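Local coordinates for adherence and virulence protein A (Streptococcus pneumoniae, PDB 6PON) that binds fibronectin and probably helps the pneumococcus adhere to host tissue, contributing to its virulence, at residues 152-155 and 161-164; 126-131 and 154-159; 48-53 and 116-121. One frame throughout, in Å; residues are numbered along the deposited sequence.

Interaction 1 of 3, residues 152-155 and 161-164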
ATOM      1  N   SER B 152      21.422  17.469 -35.863  1.00 58.97           N
ATOM      2  CA  SER B 152      21.193  18.275 -34.669  1.00 51.36           C
ATOM      3  C   SER B 152      19.698  18.518 -34.458  1.00 39.59           C
ATOM      4  O   SER B 152      18.971  18.883 -35.387  1.00 41.89           O
ATOM      5  CB  SER B 152      21.951  19.605 -34.764  1.00 47.96           C
ATOM      6  OG  SER B 152      21.747  20.245 -36.015  1.00 44.06           O
ATOM      7  N   TYR B 153      19.239  18.297 -33.228  1.00 39.95           N
ATOM      8  CA  TYR B 153      17.856  18.619 -32.887  1.00 40.36           C
ATOM      9  C   TYR B 153      17.650  20.128 -32.838  1.00 35.98           C
ATOM     10  O   TYR B 153      16.617  20.641 -33.284  1.00 32.62           O
ATOM     11  CB  TYR B 153      17.497  17.969 -31.550  1.00 33.66           C
ATOM     12  CG  TYR B 153      16.078  18.178 -31.080  1.00 30.94           C
ATOM     13  CD1 TYR B 153      15.039  17.406 -31.581  1.00 32.41           C
ATOM     14  CD2 TYR B 153      15.778  19.129 -30.108  1.00 31.40           C
ATOM     15  CE1 TYR B 153      13.731  17.579 -31.145  1.00 27.80           C
ATOM     16  CE2 TYR B 153      14.468  19.311 -29.659  1.00 36.68           C
ATOM     17  CZ  TYR B 153      13.447  18.525 -30.186  1.00 32.12           C
ATOM     18  OH  TYR B 153      12.143  18.694 -29.761  1.00 29.92           O
ATOM     19  N   ARG B 154      18.634  20.854 -32.322  1.00 32.55           N
ATOM     20  CA  ARG B 154      18.527  22.294 -32.177  1.00 31.13           C
ATOM     21  C   ARG B 154      19.902  22.904 -32.357  1.00 32.77           C
ATOM     22  O   ARG B 154      20.932  22.255 -32.149  1.00 30.25           O
ATOM     23  CB  ARG B 154      17.956  22.681 -30.813  1.00 25.73           C
ATOM     24  CG  ARG B 154      18.677  22.004 -29.665  1.00 25.07           C
ATOM     25  CD  ARG B 154      18.031  22.297 -28.323  1.00 26.39           C
ATOM     26  NE  ARG B 154      18.877  21.772 -27.263  1.00 28.22           N
ATOM     27  CZ  ARG B 154      18.779  22.088 -25.977  1.00 26.31           C
ATOM     28  NH1 ARG B 154      17.856  22.942 -25.559  1.00 24.07           N
ATOM     29  NH2 ARG B 154      19.624  21.554 -25.109  1.00 27.25           N
ATOM     30  N   THR B 155      19.916  24.163 -32.733  1.00 27.87           N
ATOM     31  CA  THR B 155      21.165  24.886 -32.848  1.00 30.55           C
ATOM     32  C   THR B 155      21.333  25.701 -31.570  1.00 28.84           C
ATOM     33  O   THR B 155      20.439  26.467 -31.192  1.00 24.67           O
ATOM     34  CB  THR B 155      21.174  25.741 -34.118  1.00 31.40           C
ATOM     35  OG1 THR B 155      21.074  24.879 -35.264  1.00 31.42           O
ATOM     36  CG2 THR B 155      22.450  26.526 -34.228  1.00 29.69           C
ATOM     37  N   THR B 161      16.846  30.853 -31.910  1.00 34.71           N
ATOM     38  CA  THR B 161      15.693  30.798 -31.025  1.00 32.62           C
ATOM     39  C   THR B 161      15.813  29.585 -30.115  1.00 35.35           C
ATOM     40  O   THR B 161      16.220  28.503 -30.553  1.00 32.71           O
ATOM     41  CB  THR B 161      14.409  30.731 -31.847  1.00 38.35           C
ATOM     42  OG1 THR B 161      14.383  31.838 -32.756  1.00 35.72           O
ATOM     43  CG2 THR B 161      13.176  30.786 -30.941  1.00 33.89           C
ATOM     44  N   TYR B 162      15.493  29.776 -28.835  1.00 30.07           N
ATOM     45  CA  TYR B 162      15.680  28.703 -27.863  1.00 28.96           C
ATOM     46  C   TYR B 162      14.675  27.588 -28.101  1.00 28.51           C
ATOM     47  O   TYR B 162      13.483  27.835 -28.304  1.00 31.72           O
ATOM     48  CB  TYR B 162      15.542  29.222 -26.425  1.00 21.76           C
ATOM     49  CG  TYR B 162      15.618  28.130 -25.380  1.00 21.98           C
ATOM     50  CD1 TYR B 162      16.839  27.544 -25.036  1.00 24.20           C
ATOM     51  CD2 TYR B 162      14.473  27.662 -24.749  1.00 21.09           C
ATOM     52  CE1 TYR B 162      16.911  26.526 -24.080  1.00 19.78           C
ATOM     53  CE2 TYR B 162      14.532  26.653 -23.800  1.00 21.84           C
ATOM     54  CZ  TYR B 162      15.751  26.087 -23.472  1.00 23.72           C
ATOM     55  OH  TYR B 162      15.795  25.086 -22.517  1.00 23.97           O
ATOM     56  N   ILE B 163      15.165  26.354 -28.072  1.00 27.09           N
ATOM     57  CA  ILE B 163      14.323  25.169 -28.133  1.00 26.43           C
ATOM     58  C   ILE B 163      14.641  24.312 -26.922  1.00 27.31           C
ATOM     59  O   ILE B 163      15.818  24.039 -26.647  1.00 25.59           O
ATOM     60  CB  ILE B 163      14.555  24.351 -29.417  1.00 29.39           C
ATOM     61  CG1 ILE B 163      14.473  25.237 -30.667  1.00 27.74           C
ATOM     62  CG2 ILE B 163      13.559  23.207 -29.467  1.00 27.31           C
ATOM     63  CD1 ILE B 163      15.121  24.611 -31.913  1.00 26.63           C
ATOM     64  N   ALA B 164      13.595  23.873 -26.215  1.00 20.64           N
ATOM     65  CA  ALA B 164      13.772  23.013 -25.060  1.00 24.28           C
ATOM     66  C   ALA B 164      14.304  21.653 -25.489  1.00 26.49           C
ATOM     67  O   ALA B 164      14.151  21.249 -26.639  1.00 24.12           O
ATOM     68  CB  ALA B 164      12.453  22.823 -24.313  1.00 24.41           C
TER
HETATM   69  O   HOH W   1      17.918  26.498 -30.361  1.00 26.24           O
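The guanidinium of R154 meets the backbone carbonyl of I163 edge-on: NH1 lies 2.6 Å from I163 O, a short hydrogen bond with an N-H...O angle of 154°. The oxygen sits only 7° out of the guanidinium plane, and the donor stands nearly in line with the carbonyl bond. The Y153 ring likewise receives a carbonyl at its edge, its CE2 atom lying 3.6 Å from A164 O, while I163 CG2 packs against the same Y153 carbon at 4.0 Å.

Below its charged end R154 behaves as a hydrocarbon. R154 CB rests 3.6 Å from I163 CD1, the two side chains lying alongside and running opposite ways. Because CG of R154 stands between the backbone N and the carbonyl carbon (chi1 51°) and the chain runs extended from there to NE, the aliphatic part lies alongside I163 while the terminal nitrogen reaches the carbonyl of that same residue. Arginine suits the place, since it can pack by its stem and still bond in plane at its tip. A water donates to both T155 O and T161 O, at 2.7 Å and 2.6 Å, and so bridges the two backbones.

Both segments belong to the irregular loop between strand 139-142 and helix 178-187. That loop is fixed to the five-stranded sheet through E121, which forms a salt bridge with R154 NH2 and a hydrogen bond with Y162 OH, and through Y162, which packs on L130 and V132 of strand 128-133.

Interaction 2 of 3, residues 126-131 and 154-159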
ATOM      1  N   HIS B 126      24.837  16.321 -22.689  1.00 31.08           N
ATOM      2  CA  HIS B 126      24.240  17.476 -23.338  1.00 27.91           C
ATOM      3  C   HIS B 126      23.929  18.610 -22.376  1.00 27.99           C
ATOM      4  O   HIS B 126      23.251  19.563 -22.767  1.00 25.38           O
ATOM      5  CB  HIS B 126      22.967  17.052 -24.063  1.00 29.00           C
ATOM      6  CG  HIS B 126      23.204  16.052 -25.152  1.00 31.45           C
ATOM      7  ND1 HIS B 126      24.194  16.203 -26.100  1.00 32.75           N
ATOM      8  CD2 HIS B 126      22.580  14.886 -25.441  1.00 30.96           C
ATOM      9  CE1 HIS B 126      24.168  15.173 -26.927  1.00 33.66           C
ATOM     10  NE2 HIS B 126      23.200  14.358 -26.547  1.00 37.26           N
ATOM     11  N   SER B 127      24.393  18.528 -21.130  1.00 29.66           N
ATOM     12  CA  SER B 127      24.176  19.616 -20.185  1.00 24.63           C
ATOM     13  C   SER B 127      24.683  20.916 -20.779  1.00 27.53           C
ATOM     14  O   SER B 127      25.642  20.929 -21.558  1.00 22.80           O
ATOM     15  CB  SER B 127      24.884  19.344 -18.863  1.00 26.10           C
ATOM     16  OG  SER B 127      24.446  18.120 -18.306  1.00 29.43           O
ATOM     17  N   ASN B 128      24.002  22.010 -20.430  1.00 25.10           N
ATOM     18  CA  ASN B 128      24.323  23.315 -20.985  1.00 19.68           C
ATOM     19  C   ASN B 128      23.702  24.415 -20.131  1.00 21.42           C
ATOM     20  O   ASN B 128      22.795  24.176 -19.328  1.00 19.76           O
ATOM     21  CB  ASN B 128      23.855  23.427 -22.438  1.00 23.06           C
ATOM     22  CG  ASN B 128      24.839  24.188 -23.307  1.00 23.74           C
ATOM     23  OD1 ASN B 128      25.492  25.139 -22.860  1.00 22.02           O
ATOM     24  ND2 ASN B 128      24.967  23.757 -24.551  1.00 23.08           N
ATOM     25  N   ILE B 129      24.228  25.629 -20.307  1.00 22.69           N
ATOM     26  CA  ILE B 129      23.786  26.816 -19.584  1.00 21.23           C
ATOM     27  C   ILE B 129      23.576  27.907 -20.618  1.00 19.77           C
ATOM     28  O   ILE B 129      24.469  28.177 -21.430  1.00 20.01           O
ATOM     29  CB  ILE B 129      24.803  27.263 -18.513  1.00 20.55           C
ATOM     30  CG1 ILE B 129      25.009  26.166 -17.460  1.00 20.10           C
ATOM     31  CG2 ILE B 129      24.353  28.552 -17.832  1.00 17.43           C
ATOM     32  CD1 ILE B 129      26.159  26.469 -16.476  1.00 20.20           C
ATOM     33  N   LEU B 130      22.389  28.510 -20.607  1.00 17.98           N
ATOM     34  CA  LEU B 130      21.953  29.388 -21.676  1.00 17.24           C
ATOM     35  C   LEU B 130      21.297  30.615 -21.070  1.00 19.15           C
ATOM     36  O   LEU B 130      20.604  30.522 -20.051  1.00 20.82           O
ATOM     37  CB  LEU B 130      20.961  28.679 -22.626  1.00 18.04           C
ATOM     38  CG  LEU B 130      21.296  27.244 -23.090  1.00 23.54           C
ATOM     39  CD1 LEU B 130      20.703  26.158 -22.150  1.00 22.24           C
ATOM     40  CD2 LEU B 130      20.896  26.991 -24.545  1.00 21.29           C
ATOM     41  N   LEU B 131      21.541  31.762 -21.689  1.00 17.31           N
ATOM     42  CA  LEU B 131      20.839  33.001 -21.390  1.00 21.06           C
ATOM     43  C   LEU B 131      19.963  33.332 -22.593  1.00 23.03           C
ATOM     44  O   LEU B 131      20.437  33.345 -23.731  1.00 21.06           O
ATOM     45  CB  LEU B 131      21.821  34.143 -21.105  1.00 19.87           C
ATOM     46  CG  LEU B 131      21.155  35.446 -20.641  1.00 22.98           C
ATOM     47  CD1 LEU B 131      20.590  35.344 -19.200  1.00 15.73           C
ATOM     48  CD2 LEU B 131      22.090  36.625 -20.791  1.00 21.88           C
ATOM     49  N   ARG B 154      18.634  20.854 -32.322  1.00 32.55           N
ATOM     50  CA  ARG B 154      18.527  22.294 -32.177  1.00 31.13           C
ATOM     51  C   ARG B 154      19.902  22.904 -32.357  1.00 32.77           C
ATOM     52  O   ARG B 154      20.932  22.255 -32.149  1.00 30.25           O
ATOM     53  CB  ARG B 154      17.956  22.681 -30.813  1.00 25.73           C
ATOM     54  CG  ARG B 154      18.677  22.004 -29.665  1.00 25.07           C
ATOM     55  CD  ARG B 154      18.031  22.297 -28.323  1.00 26.39           C
ATOM     56  NE  ARG B 154      18.877  21.772 -27.263  1.00 28.22           N
ATOM     57  CZ  ARG B 154      18.779  22.088 -25.977  1.00 26.31           C
ATOM     58  NH1 ARG B 154      17.856  22.942 -25.559  1.00 24.07           N
ATOM     59  NH2 ARG B 154      19.624  21.554 -25.109  1.00 27.25           N
ATOM     60  N   THR B 155      19.916  24.163 -32.733  1.00 27.87           N
ATOM     61  CA  THR B 155      21.165  24.886 -32.848  1.00 30.55           C
ATOM     62  C   THR B 155      21.333  25.701 -31.570  1.00 28.84           C
ATOM     63  O   THR B 155      20.439  26.467 -31.192  1.00 24.67           O
ATOM     64  CB  THR B 155      21.174  25.741 -34.118  1.00 31.40           C
ATOM     65  OG1 THR B 155      21.074  24.879 -35.264  1.00 31.42           O
ATOM     66  CG2 THR B 155      22.450  26.526 -34.228  1.00 29.69           C
ATOM     67  N   LEU B 156      22.452  25.493 -30.877  1.00 28.63           N
ATOM     68  CA  LEU B 156      22.733  26.201 -29.629  1.00 28.78           C
ATOM     69  C   LEU B 156      23.800  27.242 -29.926  1.00 26.45           C
ATOM     70  O   LEU B 156      24.989  27.037 -29.694  1.00 23.82           O
ATOM     71  CB  LEU B 156      23.155  25.247 -28.518  1.00 26.00           C
ATOM     72  CG  LEU B 156      22.029  24.298 -28.114  1.00 25.90           C
ATOM     73  CD1 LEU B 156      22.382  23.553 -26.857  1.00 27.19           C
ATOM     74  CD2 LEU B 156      20.729  25.056 -27.939  1.00 22.63           C
ATOM     75  N   LEU B 157      23.356  28.379 -30.447  1.00 26.92           N
ATOM     76  CA  LEU B 157      24.281  29.432 -30.834  1.00 28.93           C
ATOM     77  C   LEU B 157      23.618  30.767 -30.546  1.00 26.74           C
ATOM     78  O   LEU B 157      22.387  30.866 -30.621  1.00 31.34           O
ATOM     79  CB  LEU B 157      24.668  29.331 -32.323  1.00 25.31           C
ATOM     80  CG  LEU B 157      25.545  28.166 -32.828  1.00 32.50           C
ATOM     81  CD1 LEU B 157      25.554  28.119 -34.349  1.00 29.02           C
ATOM     82  CD2 LEU B 157      26.996  28.260 -32.321  1.00 26.92           C
ATOM     83  N   PRO B 158      24.387  31.791 -30.182  1.00 24.85           N
ATOM     84  CA  PRO B 158      23.806  33.138 -30.045  1.00 26.47           C
ATOM     85  C   PRO B 158      22.973  33.500 -31.268  1.00 25.06           C
ATOM     86  O   PRO B 158      23.352  33.216 -32.407  1.00 25.44           O
ATOM     87  CB  PRO B 158      25.035  34.049 -29.912  1.00 26.19           C
ATOM     88  CG  PRO B 158      26.123  33.151 -29.379  1.00 29.88           C
ATOM     89  CD  PRO B 158      25.828  31.752 -29.860  1.00 24.42           C
ATOM     90  N   GLY B 159      21.815  34.111 -31.023  1.00 23.15           N
ATOM     91  CA  GLY B 159      20.904  34.517 -32.067  1.00 22.55           C
ATOM     92  C   GLY B 159      19.867  33.478 -32.450  1.00 34.91           C
ATOM     93  O   GLY B 159      18.801  33.845 -32.948  1.00 32.95           O
TER
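N128 and L130, two residues apart on strand 128-133 of the five-stranded antiparallel sheet, point their side chains at L156, a buried leucine of the loop that lies over this face of the sheet. L156 divides its two methyls between them. CD1 of L156 approaches N128 ND2 at 3.5 Å, the two side chains meeting head-on from the loop and from the strand, and CD2 of L156 meets L130 CD2 at 3.9 Å, with the leucines crossing at about a right angle. With CG of L156 anti to the carbonyl carbon (chi1 -65°) the fork faces the strand, and its two methyls serve both neighbours.

An amide against a methyl is acceptable here because its polar atoms are engaged: N128 OD1 takes the backbone N-H of the next residue, I129 N, at 2.9 Å on an in-plane lone pair, although the N-H...O angle is a bent 141°, and N128 ND2 is hydrogen-bonded to K144 O. Asparagine thus ties itself to backbone on two sides and probably keeps its amide from rotating freely beneath L156. Within the loop, L156 CD2 also lies 3.8 Å above the plane of the R154 guanidinium, so one methyl lies over a face of the cation, near its rim.

On the sheet side, strand 128-133 runs between strands 113-121 and 139-142, with backbone bonds from L130 to I119 and from I129 to I143, and V142 adds to the apolar surface beside N128 and L130. The other face of the strand carries I129, which packs on L118 and I120, and L131, which packs on helix 74-83.

Interaction 3 of 3, residues 48-53 and 116-121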
ATOM      1  N   LEU B  48      25.910  31.251  -6.017  1.00 23.60           N
ATOM      2  CA  LEU B  48      25.137  30.285  -6.799  1.00 21.68           C
ATOM      3  C   LEU B  48      26.027  29.626  -7.842  1.00 24.31           C
ATOM      4  O   LEU B  48      26.605  30.316  -8.691  1.00 22.98           O
ATOM      5  CB  LEU B  48      23.961  30.959  -7.507  1.00 20.88           C
ATOM      6  CG  LEU B  48      23.016  30.023  -8.287  1.00 26.90           C
ATOM      7  CD1 LEU B  48      22.440  28.945  -7.352  1.00 19.66           C
ATOM      8  CD2 LEU B  48      21.869  30.764  -9.030  1.00 15.97           C
ATOM      9  N   LEU B  49      26.109  28.300  -7.809  1.00 21.21           N
ATOM     10  CA  LEU B  49      26.881  27.555  -8.788  1.00 20.44           C
ATOM     11  C   LEU B  49      25.937  26.878  -9.773  1.00 22.75           C
ATOM     12  O   LEU B  49      24.987  26.200  -9.371  1.00 20.05           O
ATOM     13  CB  LEU B  49      27.781  26.514  -8.115  1.00 19.44           C
ATOM     14  CG  LEU B  49      28.389  25.416  -9.009  1.00 22.40           C
ATOM     15  CD1 LEU B  49      29.299  26.016 -10.069  1.00 20.21           C
ATOM     16  CD2 LEU B  49      29.149  24.346  -8.189  1.00 18.81           C
ATOM     17  N   LEU B  50      26.202  27.064 -11.058  1.00 21.02           N
ATOM     18  CA  LEU B  50      25.566  26.282 -12.107  1.00 19.42           C
ATOM     19  C   LEU B  50      26.656  25.572 -12.891  1.00 19.60           C
ATOM     20  O   LEU B  50      27.618  26.197 -13.346  1.00 19.25           O
ATOM     21  CB  LEU B  50      24.732  27.158 -13.038  1.00 21.88           C
ATOM     22  CG  LEU B  50      23.626  28.020 -12.444  1.00 21.69           C
ATOM     23  CD1 LEU B  50      24.203  29.290 -11.827  1.00 19.32           C
ATOM     24  CD2 LEU B  50      22.629  28.345 -13.546  1.00 18.67           C
ATOM     25  N   SER B  51      26.519  24.270 -13.043  1.00 20.29           N
ATOM     26  CA  SER B  51      27.576  23.491 -13.653  1.00 24.54           C
ATOM     27  C   SER B  51      26.992  22.689 -14.802  1.00 23.21           C
ATOM     28  O   SER B  51      26.023  21.944 -14.620  1.00 23.67           O
ATOM     29  CB  SER B  51      28.248  22.584 -12.612  1.00 21.76           C
ATOM     30  OG  SER B  51      29.164  21.715 -13.233  1.00 24.81           O
ATOM     31  N   ALA B  52      27.571  22.862 -15.987  1.00 21.65           N
ATOM     32  CA  ALA B  52      27.234  22.063 -17.149  1.00 20.85           C
ATOM     33  C   ALA B  52      28.216  20.918 -17.344  1.00 25.23           C
ATOM     34  O   ALA B  52      28.225  20.288 -18.406  1.00 24.09           O
ATOM     35  CB  ALA B  52      27.178  22.951 -18.394  1.00 26.22           C
ATOM     36  N   HIS B  53      29.039  20.641 -16.342  1.00 24.51           N
ATOM     37  CA  HIS B  53      29.979  19.536 -16.413  1.00 29.50           C
ATOM     38  C   HIS B  53      29.250  18.231 -16.744  1.00 26.85           C
ATOM     39  O   HIS B  53      28.228  17.919 -16.110  1.00 23.19           O
ATOM     40  CB  HIS B  53      30.724  19.400 -15.087  1.00 25.32           C
ATOM     41  CG  HIS B  53      31.826  18.384 -15.111  1.00 34.18           C
ATOM     42  ND1 HIS B  53      31.611  17.039 -14.875  1.00 34.55           N
ATOM     43  CD2 HIS B  53      33.154  18.518 -15.337  1.00 30.60           C
ATOM     44  CE1 HIS B  53      32.760  16.392 -14.946  1.00 31.44           C
ATOM     45  NE2 HIS B  53      33.711  17.267 -15.221  1.00 36.66           N
ATOM     46  N   ALA B 116      15.414  38.714 -19.127  1.00 23.33           N
ATOM     47  CA  ALA B 116      16.081  37.553 -19.695  1.00 22.98           C
ATOM     48  C   ALA B 116      15.882  36.362 -18.773  1.00 22.32           C
ATOM     49  O   ALA B 116      15.573  36.511 -17.587  1.00 23.86           O
ATOM     50  CB  ALA B 116      17.581  37.823 -19.926  1.00 18.25           C
ATOM     51  N   THR B 117      16.068  35.170 -19.327  1.00 22.74           N
ATOM     52  CA  THR B 117      15.930  33.925 -18.576  1.00 22.69           C
ATOM     53  C   THR B 117      17.254  33.176 -18.610  1.00 23.81           C
ATOM     54  O   THR B 117      17.796  32.916 -19.691  1.00 23.22           O
ATOM     55  CB  THR B 117      14.835  33.032 -19.155  1.00 22.97           C
ATOM     56  OG1 THR B 117      13.650  33.801 -19.397  1.00 28.66           O
ATOM     57  CG2 THR B 117      14.526  31.885 -18.184  1.00 23.98           C
ATOM     58  N   LEU B 118      17.779  32.842 -17.439  1.00 19.13           N
ATOM     59  CA  LEU B 118      18.996  32.051 -17.333  1.00 17.46           C
ATOM     60  C   LEU B 118      18.572  30.608 -17.102  1.00 18.32           C
ATOM     61  O   LEU B 118      17.881  30.322 -16.123  1.00 17.59           O
ATOM     62  CB  LEU B 118      19.886  32.570 -16.202  1.00 15.90           C
ATOM     63  CG  LEU B 118      21.201  31.835 -15.917  1.00 14.73           C
ATOM     64  CD1 LEU B 118      22.167  31.942 -17.084  1.00 12.32           C
ATOM     65  CD2 LEU B 118      21.820  32.359 -14.637  1.00 11.12           C
ATOM     66  N   ILE B 119      18.950  29.716 -18.017  1.00 18.97           N
ATOM     67  CA  ILE B 119      18.464  28.340 -18.055  1.00 16.40           C
ATOM     68  C   ILE B 119      19.641  27.388 -17.894  1.00 21.86           C
ATOM     69  O   ILE B 119      20.626  27.485 -18.640  1.00 18.59           O
ATOM     70  CB  ILE B 119      17.744  28.020 -19.376  1.00 17.33           C
ATOM     71  CG1 ILE B 119      16.610  29.004 -19.666  1.00 20.87           C
ATOM     72  CG2 ILE B 119      17.272  26.557 -19.375  1.00 15.43           C
ATOM     73  CD1 ILE B 119      15.930  28.773 -21.036  1.00 19.22           C
ATOM     74  N   ILE B 120      19.522  26.436 -16.962  1.00 20.11           N
ATOM     75  CA  ILE B 120      20.478  25.339 -16.865  1.00 21.02           C
ATOM     76  C   ILE B 120      19.745  24.039 -17.167  1.00 19.67           C
ATOM     77  O   ILE B 120      18.681  23.774 -16.603  1.00 18.49           O
ATOM     78  CB  ILE B 120      21.193  25.278 -15.495  1.00 22.37           C
ATOM     79  CG1 ILE B 120      22.171  24.101 -15.468  1.00 17.66           C
ATOM     80  CG2 ILE B 120      20.201  25.174 -14.302  1.00 19.49           C
ATOM     81  CD1 ILE B 120      22.990  23.999 -14.186  1.00 20.11           C
ATOM     82  N   GLU B 121      20.306  23.256 -18.084  1.00 20.82           N
ATOM     83  CA  GLU B 121      19.824  21.928 -18.428  1.00 20.55           C
ATOM     84  C   GLU B 121      20.879  20.937 -17.974  1.00 22.16           C
ATOM     85  O   GLU B 121      22.030  21.007 -18.423  1.00 19.80           O
ATOM     86  CB  GLU B 121      19.596  21.791 -19.932  1.00 18.95           C
ATOM     87  CG  GLU B 121      18.735  22.876 -20.546  1.00 22.86           C
ATOM     88  CD  GLU B 121      18.806  22.831 -22.057  1.00 28.35           C
ATOM     89  OE1 GLU B 121      19.601  21.993 -22.563  1.00 29.05           O
ATOM     90  OE2 GLU B 121      18.078  23.608 -22.726  1.00 21.68           O
TER
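Apolar contacts carry this meeting, and L50 with I120 lies at its centre. L50 CB touches I120 CD1 at 3.8 Å, and L50 CD2 reaches back to I120 CB at 3.9 Å, so the two residues overlap along their lengths as they cross at a slant. I120 CG1 stands anti to the backbone N (chi1 180°) and the chain continues extended, which carries CD1 past L50 to the backbone of the next residue, 3.7 Å from S51 O. L50 CD2 is shared with a second neighbour, L118 CD2, at 4.2 Å. Branched aliphatic residues suit such a place: they fill it with methyls and ask for no polar partner.

Polar interactions lie beside this layer rather than across it. S51 points away from I120, and S51 OG accepts the backbone N-H of H53 at 3.3 Å in an ST turn, which shapes the chain where the strand ends; the same hydroxyl is hydrogen-bonded to E34.

The contact joins two different sheets, the four-stranded one holding strand 44-51 and the five-stranded one holding strand 113-121. The axes of the short segments 48-51 and 116-121 pass 8.1 Å apart at 52°, a face-to-face packing of the two sheets. I129 of strand 128-133 also packs on L50, V100 of strand 99-107 covers I120, and I59 of strand 58-61 flanks L50.

How the interactions relate
Along the chain the 48-53/116-121 contact closes first, and interactions 2 and 1 follow, sharing R154 and T155. The centres of interactions 1 and 2 are about 7 Å apart, those of 2 and 3 about 11 Å, and those of 1 and 3 about 17 Å. The five-stranded sheet connects all three: its neighbouring strands 113-121 and 128-133 meet strand 44-51 of the other sheet on one face and the long loop on the other. E121, at the end of the strand in interaction 3, is the residue to which the loop of interaction 1 is tied, and Y162 packs on I119 close by. Thus the loop, although without regular structure, is held on the sheet.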